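Side-chain contacts in aspartate aminotransferase (Leishmania major, PDB 4H51), which probably catalyses the pyridoxal-phosphate-dependent transfer of an amino group between L-aspartate and 2-oxoglutarate, working as a homodimer: residues E95-I100 / T276-L281; Y245-F250 / V257-S262. All blocks are in the same frame, centred on the assembly; numbering follows the deposited sequence.

Contact 1 (E95-I100 / T276-L281); sequences EAVKII and TLSLLL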
ATOM      1  N   GLU B  95      10.994   7.975 -14.676  1.00 14.32           N
ATOM      2  CA  GLU B  95      10.146   8.265 -15.835  1.00 13.99           C
ATOM      3  C   GLU B  95       8.856   8.964 -15.439  1.00 13.71           C
ATOM      4  O   GLU B  95       8.367   9.867 -16.182  1.00 13.16           O
ATOM      5  CB  GLU B  95       9.813   7.004 -16.644  1.00 14.59           C
ATOM      6  CG  GLU B  95      10.963   6.318 -17.361  1.00 15.73           C
ATOM      7  CD  GLU B  95      11.597   7.116 -18.488  1.00 17.59           C
ATOM      8  OE1 GLU B  95      11.035   8.133 -18.944  1.00 18.75           O
ATOM      9  OE2 GLU B  95      12.664   6.660 -18.933  1.00 20.16           O
ATOM     10  N   ALA B  96       8.286   8.576 -14.292  1.00 12.90           N
ATOM     11  CA  ALA B  96       7.030   9.121 -13.847  1.00 12.72           C
ATOM     12  C   ALA B  96       7.200  10.605 -13.534  1.00 13.36           C
ATOM     13  O   ALA B  96       6.393  11.416 -13.953  1.00 13.91           O
ATOM     14  CB  ALA B  96       6.504   8.358 -12.609  1.00 12.93           C
ATOM     15  N   VAL B  97       8.264  10.988 -12.841  1.00 14.29           N
ATOM     16  CA  VAL B  97       8.392  12.401 -12.462  1.00 15.47           C
ATOM     17  C   VAL B  97       8.691  13.257 -13.702  1.00 17.19           C
ATOM     18  O   VAL B  97       8.302  14.446 -13.743  1.00 18.51           O
ATOM     19  CB  VAL B  97       9.412  12.679 -11.304  1.00 15.19           C
ATOM     20  CG1 VAL B  97       8.992  11.930 -10.010  1.00 14.79           C
ATOM     21  CG2 VAL B  97      10.820  12.384 -11.718  1.00 15.44           C
ATOM     22  N   LYS B  98       9.345  12.658 -14.695  1.00 17.93           N
ATOM     23  CA  LYS B  98       9.589  13.320 -15.976  1.00 20.09           C
ATOM     24  C   LYS B  98       8.323  13.764 -16.662  1.00 19.11           C
ATOM     25  O   LYS B  98       8.309  14.814 -17.294  1.00 18.61           O
ATOM     26  CB  LYS B  98      10.309  12.409 -16.969  1.00 23.19           C
ATOM     27  CG  LYS B  98      11.803  12.552 -16.959  1.00 26.29           C
ATOM     28  CD  LYS B  98      12.515  11.716 -18.011  1.00 28.37           C
ATOM     29  CE  LYS B  98      13.842  11.240 -17.424  1.00 31.01           C
ATOM     30  NZ  LYS B  98      14.811  10.641 -18.393  1.00 33.92           N
ATOM     31  N   ILE B  99       7.255  12.984 -16.592  1.00 17.96           N
ATOM     32  CA  ILE B  99       6.046  13.390 -17.331  1.00 19.08           C
ATOM     33  C   ILE B  99       5.431  14.624 -16.696  1.00 18.28           C
ATOM     34  O   ILE B  99       4.738  15.377 -17.331  1.00 15.68           O
ATOM     35  CB  ILE B  99       4.988  12.277 -17.498  1.00 19.77           C
ATOM     36  CG1 ILE B  99       4.210  12.028 -16.224  1.00 20.15           C
ATOM     37  CG2 ILE B  99       5.645  11.027 -18.087  1.00 19.68           C
ATOM     38  CD1 ILE B  99       2.851  11.379 -16.447  1.00 21.64           C
ATOM     39  N   ILE B 100       5.681  14.811 -15.406  1.00 18.76           N
ATOM     40  CA  ILE B 100       5.091  15.957 -14.765  1.00 20.24           C
ATOM     41  C   ILE B 100       5.965  17.197 -15.015  1.00 18.08           C
ATOM     42  O   ILE B 100       5.416  18.216 -15.431  1.00 17.30           O
ATOM     43  CB  ILE B 100       4.611  15.704 -13.312  1.00 22.36           C
ATOM     44  CG1 ILE B 100       4.018  16.982 -12.741  1.00 25.18           C
ATOM     45  CG2 ILE B 100       5.656  15.045 -12.402  1.00 23.74           C
ATOM     46  CD1 ILE B 100       2.592  17.186 -13.283  1.00 25.16           C
ATOM     47  N   THR B 276       3.522   8.150  -7.490  1.00  9.23           N
ATOM     48  CA  THR B 276       4.710   8.655  -6.850  1.00  9.22           C
ATOM     49  C   THR B 276       4.422   9.832  -5.933  1.00  9.16           C
ATOM     50  O   THR B 276       3.431  10.566  -6.083  1.00  8.73           O
ATOM     51  CB  THR B 276       5.796   9.143  -7.855  1.00  9.67           C
ATOM     52  OG1 THR B 276       5.374  10.345  -8.523  1.00  9.79           O
ATOM     53  CG2 THR B 276       6.147   8.051  -8.921  1.00  9.97           C
ATOM     54  N   LEU B 277       5.367  10.063  -5.017  1.00  9.43           N
ATOM     55  CA  LEU B 277       5.411  11.305  -4.233  1.00  9.43           C
ATOM     56  C   LEU B 277       6.761  11.933  -4.476  1.00  9.79           C
ATOM     57  O   LEU B 277       7.798  11.255  -4.389  1.00  9.92           O
ATOM     58  CB  LEU B 277       5.246  11.024  -2.710  1.00  9.65           C
ATOM     59  CG  LEU B 277       5.419  12.261  -1.813  1.00  9.56           C
ATOM     60  CD1 LEU B 277       4.220  13.227  -1.872  1.00  9.14           C
ATOM     61  CD2 LEU B 277       5.624  11.761  -0.383  1.00  9.86           C
ATOM     62  N   SER B 278       6.769  13.230  -4.782  1.00  9.83           N
ATOM     63  CA  SER B 278       7.978  13.920  -5.127  1.00 10.13           C
ATOM     64  C   SER B 278       8.013  15.335  -4.476  1.00 10.54           C
ATOM     65  O   SER B 278       6.978  15.967  -4.271  1.00 10.25           O
ATOM     66  CB  SER B 278       8.153  13.980  -6.640  1.00 10.01           C
ATOM     67  OG  SER B 278       7.214  14.809  -7.234  1.00  9.92           O
ATOM     68  N   LEU B 279       9.222  15.753  -4.125  1.00 10.79           N
ATOM     69  CA  LEU B 279       9.511  17.073  -3.609  1.00 11.64           C
ATOM     70  C   LEU B 279      10.643  17.701  -4.413  1.00 13.00           C
ATOM     71  O   LEU B 279      11.690  17.091  -4.596  1.00 13.10           O
ATOM     72  CB  LEU B 279       9.989  17.010  -2.153  1.00 11.55           C
ATOM     73  CG  LEU B 279      10.341  18.320  -1.421  1.00 11.82           C
ATOM     74  CD1 LEU B 279       9.155  19.262  -1.288  1.00 11.65           C
ATOM     75  CD2 LEU B 279      10.912  18.049  -0.047  1.00 12.11           C
ATOM     76  N   LEU B 280      10.430  18.938  -4.809  1.00 14.48           N
ATOM     77  CA  LEU B 280      11.478  19.793  -5.320  1.00 16.33           C
ATOM     78  C   LEU B 280      12.126  20.526  -4.176  1.00 18.20           C
ATOM     79  O   LEU B 280      11.438  21.259  -3.458  1.00 17.59           O
ATOM     80  CB  LEU B 280      10.873  20.870  -6.218  1.00 17.08           C
ATOM     81  CG  LEU B 280      10.134  20.370  -7.453  1.00 17.76           C
ATOM     82  CD1 LEU B 280       9.646  21.570  -8.298  1.00 17.95           C
ATOM     83  CD2 LEU B 280      11.019  19.436  -8.262  1.00 19.30           C
ATOM     84  N   LEU B 281      13.440  20.412  -4.021  1.00 20.80           N
ATOM     85  CA  LEU B 281      14.048  21.042  -2.869  1.00 25.23           C
ATOM     86  C   LEU B 281      15.162  22.041  -3.238  1.00 31.82           C
ATOM     87  O   LEU B 281      16.156  21.713  -3.905  1.00 37.91           O
ATOM     88  CB  LEU B 281      14.438  19.966  -1.828  1.00 26.81           C
ATOM     89  CG  LEU B 281      14.732  20.375  -0.372  1.00 27.75           C
ATOM     90  CD1 LEU B 281      13.753  21.387   0.213  1.00 28.91           C
ATOM     91  CD2 LEU B 281      14.833  19.188   0.566  1.00 29.33           C
TER
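Ala-96 points toward the strand, its CB resting 3.7 Å from CG2 of Thr-276 in a small methyl-to-methyl contact. The threonine sets this up with its first torsion: at chi1 70° its hydroxyl sits between the backbone N and the carbonyl carbon, leaving CG2 beside the N and anti to the carbonyl carbon, on the way to the helix. The hydroxyl bonds to Gln-261 OE1 on the neighbouring strand, while NE2 of the same glutamine bonds to Ala-96 O. One buried amide thus bridges the helix backbone and the threonine side chain. Val-97 comes next and works through one branch. Its CB points along the interface rather than at the strand, but CG1, anti to the carbonyl carbon, reaches Ser-278 CB at 4.0 Å and passes Thr-276 OG1 at 4.2 Å. Val-97 and Ser-278 also share Ala-112 of strand 110-116 as a neighbour. Farther on, Ile-100 turns to Leu-259 and Gln-261 of strand 258-262. Thr-276 and Ser-278, alternate residues, present short side chains, and the helix axis passes 9.5 Å from that of the strand, at 63° between their directions. This is helix-on-sheet packing against a strand that runs antiparallel to both its neighbours in the large mixed sheet of the cofactor-binding domain in fold-type I aminotransferases.

Contact 2 (Y245-F250 / V257-S262); sequences YAARLF and VLLAQS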
ATOM      1  N   TYR B 245       0.951  22.382 -16.710  1.00 12.29           N
ATOM      2  CA  TYR B 245       1.325  23.780 -16.625  1.00 12.10           C
ATOM      3  C   TYR B 245       1.515  24.252 -15.187  1.00 11.45           C
ATOM      4  O   TYR B 245       2.496  24.906 -14.855  1.00 11.49           O
ATOM      5  CB  TYR B 245       0.269  24.663 -17.326  1.00 12.46           C
ATOM      6  CG  TYR B 245       0.658  26.112 -17.335  1.00 13.01           C
ATOM      7  CD1 TYR B 245       1.493  26.608 -18.347  1.00 13.60           C
ATOM      8  CD2 TYR B 245       0.241  27.002 -16.342  1.00 12.98           C
ATOM      9  CE1 TYR B 245       1.870  27.932 -18.374  1.00 13.99           C
ATOM     10  CE2 TYR B 245       0.630  28.333 -16.365  1.00 13.57           C
ATOM     11  CZ  TYR B 245       1.473  28.788 -17.380  1.00 14.25           C
ATOM     12  OH  TYR B 245       1.882  30.113 -17.456  1.00 14.75           O
ATOM     13  N   ALA B 246       0.587  23.897 -14.307  1.00 10.88           N
ATOM     14  CA  ALA B 246       0.603  24.467 -12.973  1.00 10.59           C
ATOM     15  C   ALA B 246       1.845  24.023 -12.208  1.00 10.54           C
ATOM     16  O   ALA B 246       2.590  24.836 -11.671  1.00 10.53           O
ATOM     17  CB  ALA B 246      -0.699  24.147 -12.221  1.00 10.29           C
ATOM     18  N   ALA B 247       2.070  22.713 -12.126  1.00 10.67           N
ATOM     19  CA  ALA B 247       3.262  22.185 -11.471  1.00 10.65           C
ATOM     20  C   ALA B 247       4.520  22.740 -12.112  1.00 11.32           C
ATOM     21  O   ALA B 247       5.472  23.083 -11.406  1.00 11.62           O
ATOM     22  CB  ALA B 247       3.278  20.645 -11.559  1.00 10.35           C
ATOM     23  N   ARG B 248       4.571  22.818 -13.448  1.00 11.66           N
ATOM     24  CA  ARG B 248       5.799  23.328 -14.117  1.00 12.11           C
ATOM     25  C   ARG B 248       6.050  24.798 -13.860  1.00 12.50           C
ATOM     26  O   ARG B 248       7.200  25.209 -13.663  1.00 12.84           O
ATOM     27  CB  ARG B 248       5.838  23.046 -15.644  1.00 12.45           C
ATOM     28  CG  ARG B 248       5.864  21.576 -15.968  1.00 12.15           C
ATOM     29  CD  ARG B 248       5.847  21.284 -17.440  1.00 12.76           C
ATOM     30  NE  ARG B 248       5.789  19.825 -17.662  1.00 12.83           N
ATOM     31  CZ  ARG B 248       5.645  19.282 -18.854  1.00 13.02           C
ATOM     32  NH1 ARG B 248       5.599  20.053 -19.920  1.00 13.87           N
ATOM     33  NH2 ARG B 248       5.586  17.970 -18.965  1.00 13.77           N
ATOM     34  N   LEU B 249       4.980  25.584 -13.813  1.00 12.40           N
ATOM     35  CA  LEU B 249       5.081  27.020 -13.442  1.00 12.77           C
ATOM     36  C   LEU B 249       5.542  27.210 -12.029  1.00 12.62           C
ATOM     37  O   LEU B 249       6.413  28.037 -11.771  1.00 13.42           O
ATOM     38  CB  LEU B 249       3.716  27.710 -13.562  1.00 12.77           C
ATOM     39  CG  LEU B 249       3.549  29.173 -13.095  1.00 13.62           C
ATOM     40  CD1 LEU B 249       4.287  30.193 -13.961  1.00 14.28           C
ATOM     41  CD2 LEU B 249       2.056  29.458 -13.070  1.00 14.09           C
ATOM     42  N   PHE B 250       4.947  26.468 -11.078  1.00 12.07           N
ATOM     43  CA  PHE B 250       5.370  26.594  -9.687  1.00 12.14           C
ATOM     44  C   PHE B 250       6.857  26.226  -9.523  1.00 12.43           C
ATOM     45  O   PHE B 250       7.582  26.876  -8.771  1.00 12.67           O
ATOM     46  CB  PHE B 250       4.459  25.778  -8.743  1.00 11.59           C
ATOM     47  CG  PHE B 250       3.098  26.410  -8.453  1.00 11.48           C
ATOM     48  CD1 PHE B 250       2.328  26.999  -9.447  1.00 11.97           C
ATOM     49  CD2 PHE B 250       2.552  26.345  -7.191  1.00 11.44           C
ATOM     50  CE1 PHE B 250       1.088  27.518  -9.190  1.00 11.84           C
ATOM     51  CE2 PHE B 250       1.301  26.890  -6.911  1.00 11.42           C
ATOM     52  CZ  PHE B 250       0.576  27.492  -7.919  1.00 11.52           C
ATOM     53  N   VAL B 257       7.665  22.410  -4.535  1.00 13.41           N
ATOM     54  CA  VAL B 257       6.469  21.632  -4.796  1.00 12.06           C
ATOM     55  C   VAL B 257       6.592  20.213  -4.241  1.00 11.62           C
ATOM     56  O   VAL B 257       7.527  19.493  -4.562  1.00 11.89           O
ATOM     57  CB  VAL B 257       6.248  21.554  -6.305  1.00 11.65           C
ATOM     58  CG1 VAL B 257       5.114  20.595  -6.619  1.00 10.71           C
ATOM     59  CG2 VAL B 257       6.023  22.960  -6.862  1.00 11.94           C
ATOM     60  N   LEU B 258       5.627  19.825  -3.405  1.00 10.81           N
ATOM     61  CA  LEU B 258       5.377  18.463  -3.069  1.00 10.16           C
ATOM     62  C   LEU B 258       4.215  18.029  -3.986  1.00  9.87           C
ATOM     63  O   LEU B 258       3.219  18.770  -4.135  1.00  9.95           O
ATOM     64  CB  LEU B 258       4.963  18.324  -1.616  1.00 10.03           C
ATOM     65  CG  LEU B 258       4.865  16.917  -0.991  1.00  9.78           C
ATOM     66  CD1 LEU B 258       6.219  16.249  -0.994  1.00  9.65           C
ATOM     67  CD2 LEU B 258       4.286  16.945   0.445  1.00  9.74           C
ATOM     68  N   LEU B 259       4.358  16.867  -4.602  1.00  9.74           N
ATOM     69  CA  LEU B 259       3.379  16.388  -5.606  1.00  9.81           C
ATOM     70  C   LEU B 259       3.078  14.882  -5.471  1.00  9.49           C
ATOM     71  O   LEU B 259       3.986  14.051  -5.385  1.00  9.17           O
ATOM     72  CB  LEU B 259       3.811  16.772  -7.045  1.00 10.61           C
ATOM     73  CG  LEU B 259       2.773  16.613  -8.185  1.00 10.47           C
ATOM     74  CD1 LEU B 259       2.868  17.734  -9.225  1.00 11.60           C
ATOM     75  CD2 LEU B 259       2.986  15.243  -8.795  1.00 10.90           C
ATOM     76  N   ALA B 260       1.762  14.579  -5.454  1.00  9.58           N
ATOM     77  CA  ALA B 260       1.170  13.240  -5.407  1.00  9.18           C
ATOM     78  C   ALA B 260       0.644  12.886  -6.780  1.00  9.63           C
ATOM     79  O   ALA B 260      -0.273  13.545  -7.297  1.00 10.01           O
ATOM     80  CB  ALA B 260       0.006  13.201  -4.411  1.00  8.57           C
ATOM     81  N   GLN B 261       1.208  11.864  -7.392  1.00  9.39           N
ATOM     82  CA  GLN B 261       0.882  11.492  -8.765  1.00 10.13           C
ATOM     83  C   GLN B 261       0.220  10.127  -8.825  1.00  9.67           C
ATOM     84  O   GLN B 261       0.655   9.192  -8.146  1.00  8.92           O
ATOM     85  CB  GLN B 261       2.189  11.480  -9.545  1.00 11.62           C
ATOM     86  CG  GLN B 261       2.139  11.017 -10.961  1.00 12.86           C
ATOM     87  CD  GLN B 261       3.519  11.011 -11.580  1.00 14.89           C
ATOM     88  OE1 GLN B 261       4.420  10.323 -11.073  1.00 15.16           O
ATOM     89  NE2 GLN B 261       3.679  11.719 -12.722  1.00 14.92           N
ATOM     90  N   SER B 262      -0.793  10.007  -9.692  1.00  9.38           N
ATOM     91  CA  SER B 262      -1.483   8.752  -9.918  1.00  9.25           C
ATOM     92  C   SER B 262      -1.401   8.319 -11.374  1.00  9.39           C
ATOM     93  O   SER B 262      -1.449   9.153 -12.245  1.00  9.27           O
ATOM     94  CB  SER B 262      -2.960   8.909  -9.630  1.00  9.20           C
ATOM     95  OG  SER B 262      -3.647   7.682  -9.872  1.00  9.28           O
TER
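Phe-250 and Val-257 mark the closest backbone approach, with their CA atoms 7.1 Å apart, near the C-terminal end of helix 245-252 and shortly before the chain enters strand 258-262. From there the segments run in roughly opposed directions and spread apart. The helix is regular here, Phe-250 N bonding to Ala-246 O at 2.9 Å. At the narrow end the phenylalanine offers its stem rather than its ring: CB lies 3.7 Å from Val-257 CG2, the branch beside the valine's backbone N. With chi1 at -77°, the ring is carried away from the strand segment and meets the ring of Phe-228 edge to face, and Ala-216 of helix 209-221 also packs on the phenylalanine side chain. Strand 258-262 lies parallel to strand 225-230, its neighbour in the sheet, and helix 245-252 belongs to the connection between them, a beta-alpha-beta crossover of the alpha/beta large domain. One turn earlier in the helix, Ala-247 points at the strand and takes Leu-259 CD1 against its CB at 3.8 Å. Leu-259 reaches it by extending CG anti to its backbone N (chi1 -168°), and CD1 is the branch that touches. Ile-100 of helix 90-101 touches both Ala-247 and Leu-259, while the backbone N of Ala-247 bonds to Gln-197 OE1. At the far end of the strand, Ser-262 OG bonds to phosphate oxygen OP3 of the pyridoxal-phosphate-modified lysine at position 265 and to the backbone N of Ser-264.

How the contacts relate
Both contacts are buried, with centres 8 Å apart, and each sets a helix against one of two adjacent antiparallel strands of the same sheet. Contact 2 is local, closed by a short connection of six residues and nested within the long loop that contact 1 closes. Each meets its strand through small apolar patches, but contact 1 sets alanine and valine against threonine and serine, where a hydroxyl needs a polar partner, whereas contact 2 is wholly apolar, with even its one aromatic residue touching through CB. The helices are also tied together: Arg-248 NE bonds to Ile-100 O at 2.8 Å, and its NH2 to Ile-99 O, with Asp-241 salt-bridged to NH1. Contact 1 borders the second subunit, whose Trp-21 packs on Leu-279 and Leu-281.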